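Isoaspartyl dipeptidase (Fervidobacterium islandicum, PDB 7CDH) probably hydrolyses isoaspartyl (beta-aspartyl) dipeptides as a zinc-dependent metallopeptidase of the amidohydrolase family, a kind of activity linked to protein repair. Local coordinates at residues Val21-Val30 with Ile346-Phe354. Sequence-based numbering, arbitrary orientation.
Sequences VIFYHKVIHV and IAKGQDADF
In the small beta domain beside the zinc-bearing barrel, the hairpin of strands 19-23 and 27-31 meets the loop leading into strand 354-358, and His25 and Val27 carry the backbone bonds, to Ala352, Gln350 and Gly349. They flank Lys26 and Asp351, a single non-hydrogen-bonded antiparallel bridge. Val27 is gripped at both ends: its N donates to Gln350 O (2.8 Å), and its O takes the N-H of Gly349 in the carbonyl plane, also at 2.8 Å. That amide is presented by a type II turn from Ala347 to Gln350. Two residues along on each side, Ala352 N reaches His25 O at 2.9 Å, tilted from the carbonyl plane. Beneath lies an apolar layer. Phe354 sends its CE2 edge over the centre of the Phe23 ring, a T-shaped stack with planes at 78° and centroids 5.1 Å apart. A chi1 of 57°, with CG between backbone N and carbonyl carbon, sets the Phe23 ring where CE2 meets it. Phe23 CB packs on Ala352 CB at 3.8 Å. Val27 CG2 touches Phe354 CZ in the plane of that ring (3.6 Å). Leu53 of strand 51-59 and Ile368 add to this core. Lys26 runs alongside Asp351, its NZ 5.0 Å from OD1, too far for a salt bridge. Such joining of N-terminal strands to the chain leaving the barrel is characteristic of the composite beta domain of amidohydrolases.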
ATOM      1  N   VAL A  21     -34.790  46.096   6.499  1.00 48.04           N
ATOM      2  CA  VAL A  21     -34.255  44.721   6.740  1.00 51.61           C
ATOM      3  C   VAL A  21     -33.607  44.660   8.120  1.00 46.53           C
ATOM      4  O   VAL A  21     -32.674  45.458   8.371  1.00 40.49           O
ATOM      5  CB  VAL A  21     -33.267  44.255   5.654  1.00 52.90           C
ATOM      6  CG1 VAL A  21     -33.013  42.771   5.810  1.00 55.60           C
ATOM      7  CG2 VAL A  21     -33.757  44.538   4.238  1.00 54.21           C
ATOM      8  N   ILE A  22     -34.133  43.773   8.970  1.00 48.59           N
ATOM      9  CA  ILE A  22     -33.631  43.475  10.344  1.00 54.98           C
ATOM     10  C   ILE A  22     -32.947  42.105  10.304  1.00 51.56           C
ATOM     11  O   ILE A  22     -33.603  41.137   9.864  1.00 46.41           O
ATOM     12  CB  ILE A  22     -34.785  43.485  11.362  1.00 57.16           C
ATOM     13  CG1 ILE A  22     -35.679  44.713  11.213  1.00 68.11           C
ATOM     14  CG2 ILE A  22     -34.249  43.379  12.776  1.00 57.28           C
ATOM     15  CD1 ILE A  22     -37.150  44.392  11.312  1.00 75.78           C
ATOM     16  N   PHE A  23     -31.699  42.012  10.766  1.00 47.60           N
ATOM     17  CA  PHE A  23     -30.891  40.764  10.677  1.00 50.76           C
ATOM     18  C   PHE A  23     -29.917  40.651  11.866  1.00 46.19           C
ATOM     19  O   PHE A  23     -29.514  41.676  12.440  1.00 39.44           O
ATOM     20  CB  PHE A  23     -30.180  40.717   9.320  1.00 47.62           C
ATOM     21  CG  PHE A  23     -29.297  41.909   9.053  1.00 44.59           C
ATOM     22  CD1 PHE A  23     -29.814  43.065   8.512  1.00 46.88           C
ATOM     23  CD2 PHE A  23     -27.951  41.880   9.354  1.00 47.22           C
ATOM     24  CE1 PHE A  23     -29.005  44.161   8.277  1.00 47.98           C
ATOM     25  CE2 PHE A  23     -27.137  42.977   9.122  1.00 46.25           C
ATOM     26  CZ  PHE A  23     -27.665  44.117   8.582  1.00 51.44           C
ATOM     27  N   TYR A  24     -29.617  39.412  12.261  1.00 49.78           N
ATOM     28  CA  TYR A  24     -28.459  39.021  13.110  1.00 58.59           C
ATOM     29  C   TYR A  24     -27.395  38.427  12.172  1.00 60.50           C
ATOM     30  O   TYR A  24     -26.660  39.196  11.527  1.00 61.23           O
ATOM     31  CB  TYR A  24     -28.925  38.032  14.187  1.00 64.45           C
ATOM     32  CG  TYR A  24     -28.049  37.894  15.409  1.00 67.25           C
ATOM     33  CD1 TYR A  24     -26.705  38.223  15.406  1.00 69.64           C
ATOM     34  CD2 TYR A  24     -28.586  37.412  16.592  1.00 69.65           C
ATOM     35  CE1 TYR A  24     -25.934  38.115  16.556  1.00 74.99           C
ATOM     36  CE2 TYR A  24     -27.831  37.300  17.748  1.00 69.51           C
ATOM     37  CZ  TYR A  24     -26.497  37.653  17.735  1.00 71.27           C
ATOM     38  OH  TYR A  24     -25.773  37.553  18.892  1.00 67.86           O
ATOM     39  N   HIS A  25     -27.333  37.094  12.109  1.00 57.01           N
ATOM     40  CA  HIS A  25     -26.575  36.278  11.132  1.00 57.42           C
ATOM     41  C   HIS A  25     -27.546  35.869  10.034  1.00 52.95           C
ATOM     42  O   HIS A  25     -27.117  35.726   8.882  1.00 46.75           O
ATOM     43  CB  HIS A  25     -25.966  35.038  11.820  1.00 69.13           C
ATOM     44  CG  HIS A  25     -24.905  35.356  12.832  1.00 90.01           C
ATOM     45  ND1 HIS A  25     -23.545  35.262  12.546  1.00103.52           N
ATOM     46  CD2 HIS A  25     -24.985  35.763  14.120  1.00 96.75           C
ATOM     47  CE1 HIS A  25     -22.845  35.594  13.615  1.00103.61           C
ATOM     48  NE2 HIS A  25     -23.704  35.906  14.595  1.00100.37           N
ATOM     49  N   LYS A  26     -28.816  35.691  10.404  1.00 51.13           N
ATOM     50  CA  LYS A  26     -29.924  35.450   9.454  1.00 51.28           C
ATOM     51  C   LYS A  26     -30.878  36.657   9.409  1.00 53.28           C
ATOM     52  O   LYS A  26     -30.917  37.477  10.361  1.00 50.54           O
ATOM     53  CB  LYS A  26     -30.585  34.126   9.822  1.00 56.31           C
ATOM     54  CG  LYS A  26     -29.622  32.946   9.795  1.00 58.88           C
ATOM     55  CD  LYS A  26     -30.212  31.690   9.233  1.00 59.27           C
ATOM     56  CE  LYS A  26     -29.441  30.437   9.571  1.00 63.97           C
ATOM     57  NZ  LYS A  26     -30.385  29.326   9.859  1.00 72.08           N
ATOM     58  N   VAL A  27     -31.577  36.813   8.286  1.00 53.76           N
ATOM     59  CA  VAL A  27     -32.608  37.879   8.116  1.00 47.62           C
ATOM     60  C   VAL A  27     -33.776  37.572   9.048  1.00 42.53           C
ATOM     61  O   VAL A  27     -34.371  36.459   8.931  1.00 38.12           O
ATOM     62  CB  VAL A  27     -33.110  37.990   6.668  1.00 47.30           C
ATOM     63  CG1 VAL A  27     -34.315  38.931   6.616  1.00 50.78           C
ATOM     64  CG2 VAL A  27     -32.006  38.455   5.731  1.00 44.77           C
ATOM     65  N   ILE A  28     -34.091  38.526   9.921  1.00 46.51           N
ATOM     66  CA  ILE A  28     -35.179  38.417  10.932  1.00 50.92           C
ATOM     67  C   ILE A  28     -36.515  38.878  10.326  1.00 52.97           C
ATOM     68  O   ILE A  28     -37.519  38.221  10.627  1.00 56.72           O
ATOM     69  CB  ILE A  28     -34.819  39.191  12.209  1.00 54.93           C
ATOM     70  CG1 ILE A  28     -33.751  38.447  13.016  1.00 58.15           C
ATOM     71  CG2 ILE A  28     -36.065  39.451  13.041  1.00 53.49           C
ATOM     72  CD1 ILE A  28     -33.028  39.320  14.010  1.00 59.66           C
ATOM     73  N   HIS A  29     -36.527  39.958   9.532  1.00 56.81           N
ATOM     74  CA  HIS A  29     -37.763  40.633   9.043  1.00 57.59           C
ATOM     75  C   HIS A  29     -37.470  41.578   7.871  1.00 49.23           C
ATOM     76  O   HIS A  29     -36.569  42.437   7.969  1.00 46.94           O
ATOM     77  CB  HIS A  29     -38.456  41.358  10.211  1.00 65.14           C
ATOM     78  CG  HIS A  29     -39.731  42.030   9.829  1.00 68.48           C
ATOM     79  ND1 HIS A  29     -40.882  41.307   9.534  1.00 69.58           N
ATOM     80  CD2 HIS A  29     -40.039  43.336   9.668  1.00 62.73           C
ATOM     81  CE1 HIS A  29     -41.847  42.142   9.211  1.00 64.78           C
ATOM     82  NE2 HIS A  29     -41.350  43.393   9.285  1.00 69.61           N
ATOM     83  N   VAL A  30     -38.213  41.417   6.787  1.00 48.55           N
ATOM     84  CA  VAL A  30     -38.286  42.430   5.694  1.00 61.15           C
ATOM     85  C   VAL A  30     -39.656  43.121   5.798  1.00 60.35           C
ATOM     86  O   VAL A  30     -40.677  42.411   5.936  1.00 58.07           O
ATOM     87  CB  VAL A  30     -38.050  41.798   4.305  1.00 55.65           C
ATOM     88  CG1 VAL A  30     -37.953  42.849   3.210  1.00 46.80           C
ATOM     89  CG2 VAL A  30     -36.802  40.929   4.302  1.00 58.99           C
ATOM     90  N   ILE A 346     -32.836  37.762  -0.272  1.00 41.77           N
ATOM     91  CA  ILE A 346     -33.177  38.594   0.914  1.00 41.23           C
ATOM     92  C   ILE A 346     -34.595  38.240   1.331  1.00 43.19           C
ATOM     93  O   ILE A 346     -35.525  38.600   0.595  1.00 50.47           O
ATOM     94  CB  ILE A 346     -33.034  40.090   0.640  1.00 42.89           C
ATOM     95  CG1 ILE A 346     -31.731  40.404  -0.095  1.00 42.74           C
ATOM     96  CG2 ILE A 346     -33.171  40.831   1.957  1.00 49.26           C
ATOM     97  CD1 ILE A 346     -31.247  41.823   0.079  1.00 42.18           C
ATOM     98  N   ALA A 347     -34.731  37.548   2.461  1.00 42.72           N
ATOM     99  CA  ALA A 347     -35.995  36.967   2.955  1.00 45.11           C
ATOM    100  C   ALA A 347     -35.773  36.364   4.344  1.00 53.28           C
ATOM    101  O   ALA A 347     -34.630  36.074   4.691  1.00 56.59           O
ATOM    102  CB  ALA A 347     -36.491  35.933   1.991  1.00 44.94           C
ATOM    103  N   LYS A 348     -36.849  36.229   5.119  1.00 57.02           N
ATOM    104  CA  LYS A 348     -36.829  35.774   6.527  1.00 54.66           C
ATOM    105  C   LYS A 348     -36.147  34.405   6.551  1.00 54.23           C
ATOM    106  O   LYS A 348     -36.533  33.560   5.708  1.00 52.83           O
ATOM    107  CB  LYS A 348     -38.269  35.726   7.052  1.00 66.90           C
ATOM    108  CG  LYS A 348     -38.439  35.743   8.565  1.00 75.17           C
ATOM    109  CD  LYS A 348     -39.885  35.587   8.995  1.00 82.54           C
ATOM    110  CE  LYS A 348     -40.064  34.695  10.209  1.00 90.81           C
ATOM    111  NZ  LYS A 348     -41.386  34.026  10.184  1.00 94.27           N
ATOM    112  N   GLY A 349     -35.132  34.224   7.411  1.00 50.64           N
ATOM    113  CA  GLY A 349     -34.492  32.912   7.674  1.00 51.91           C
ATOM    114  C   GLY A 349     -33.308  32.599   6.755  1.00 49.36           C
ATOM    115  O   GLY A 349     -32.509  31.739   7.111  1.00 41.45           O
ATOM    116  N   GLN A 350     -33.228  33.265   5.602  1.00 43.69           N
ATOM    117  CA  GLN A 350     -32.062  33.322   4.707  1.00 42.84           C
ATOM    118  C   GLN A 350     -30.892  33.995   5.443  1.00 44.67           C
ATOM    119  O   GLN A 350     -31.115  34.729   6.418  1.00 45.82           O
ATOM    120  CB  GLN A 350     -32.472  34.047   3.425  1.00 49.18           C
ATOM    121  CG  GLN A 350     -33.571  33.336   2.627  1.00 61.57           C
ATOM    122  CD  GLN A 350     -33.172  32.022   1.976  1.00 68.77           C
ATOM    123  OE1 GLN A 350     -32.000  31.643   1.922  1.00 75.54           O
ATOM    124  NE2 GLN A 350     -34.153  31.322   1.428  1.00 63.59           N
ATOM    125  N   ASP A 351     -29.669  33.726   5.000  1.00 49.12           N
ATOM    126  CA  ASP A 351     -28.430  34.204   5.660  1.00 53.05           C
ATOM    127  C   ASP A 351     -28.250  35.667   5.245  1.00 48.51           C
ATOM    128  O   ASP A 351     -28.563  35.996   4.069  1.00 42.61           O
ATOM    129  CB  ASP A 351     -27.236  33.298   5.319  1.00 64.53           C
ATOM    130  CG  ASP A 351     -27.312  31.900   5.935  1.00 76.26           C
ATOM    131  OD1 ASP A 351     -27.040  31.780   7.151  1.00 92.19           O
ATOM    132  OD2 ASP A 351     -27.662  30.934   5.210  1.00 75.04           O
ATOM    133  N   ALA A 352     -27.769  36.497   6.173  1.00 39.93           N
ATOM    134  CA  ALA A 352     -27.680  37.961   6.020  1.00 39.56           C
ATOM    135  C   ALA A 352     -26.434  38.307   5.207  1.00 40.07           C
ATOM    136  O   ALA A 352     -25.516  38.946   5.768  1.00 37.01           O
ATOM    137  CB  ALA A 352     -27.684  38.644   7.372  1.00 40.70           C
ATOM    138  N   ASP A 353     -26.438  37.934   3.925  1.00 38.01           N
ATOM    139  CA  ASP A 353     -25.374  38.304   2.963  1.00 37.62           C
ATOM    140  C   ASP A 353     -25.976  39.265   1.943  1.00 37.52           C
ATOM    141  O   ASP A 353     -26.889  38.815   1.192  1.00 36.67           O
ATOM    142  CB  ASP A 353     -24.803  37.080   2.242  1.00 41.16           C
ATOM    143  CG  ASP A 353     -24.341  35.935   3.132  1.00 40.76           C
ATOM    144  OD1 ASP A 353     -24.130  36.162   4.350  1.00 36.27           O
ATOM    145  OD2 ASP A 353     -24.163  34.815   2.566  1.00 43.94           O
ATOM    146  N   PHE A 354     -25.471  40.505   1.899  1.00 36.17           N
ATOM    147  CA  PHE A 354     -26.029  41.643   1.117  1.00 35.23           C
ATOM    148  C   PHE A 354     -24.922  42.523   0.546  1.00 34.90           C
ATOM    149  O   PHE A 354     -23.843  42.579   1.134  1.00 37.89           O
ATOM    150  CB  PHE A 354     -26.813  42.617   1.998  1.00 35.47           C
ATOM    151  CG  PHE A 354     -27.758  42.007   3.000  1.00 32.04           C
ATOM    152  CD1 PHE A 354     -28.723  41.096   2.609  1.00 29.25           C
ATOM    153  CD2 PHE A 354     -27.718  42.396   4.327  1.00 32.82           C
ATOM    154  CE1 PHE A 354     -29.573  40.523   3.539  1.00 28.75           C
ATOM    155  CE2 PHE A 354     -28.597  41.850   5.250  1.00 32.26           C
ATOM    156  CZ  PHE A 354     -29.523  40.918   4.850  1.00 29.24           C
TER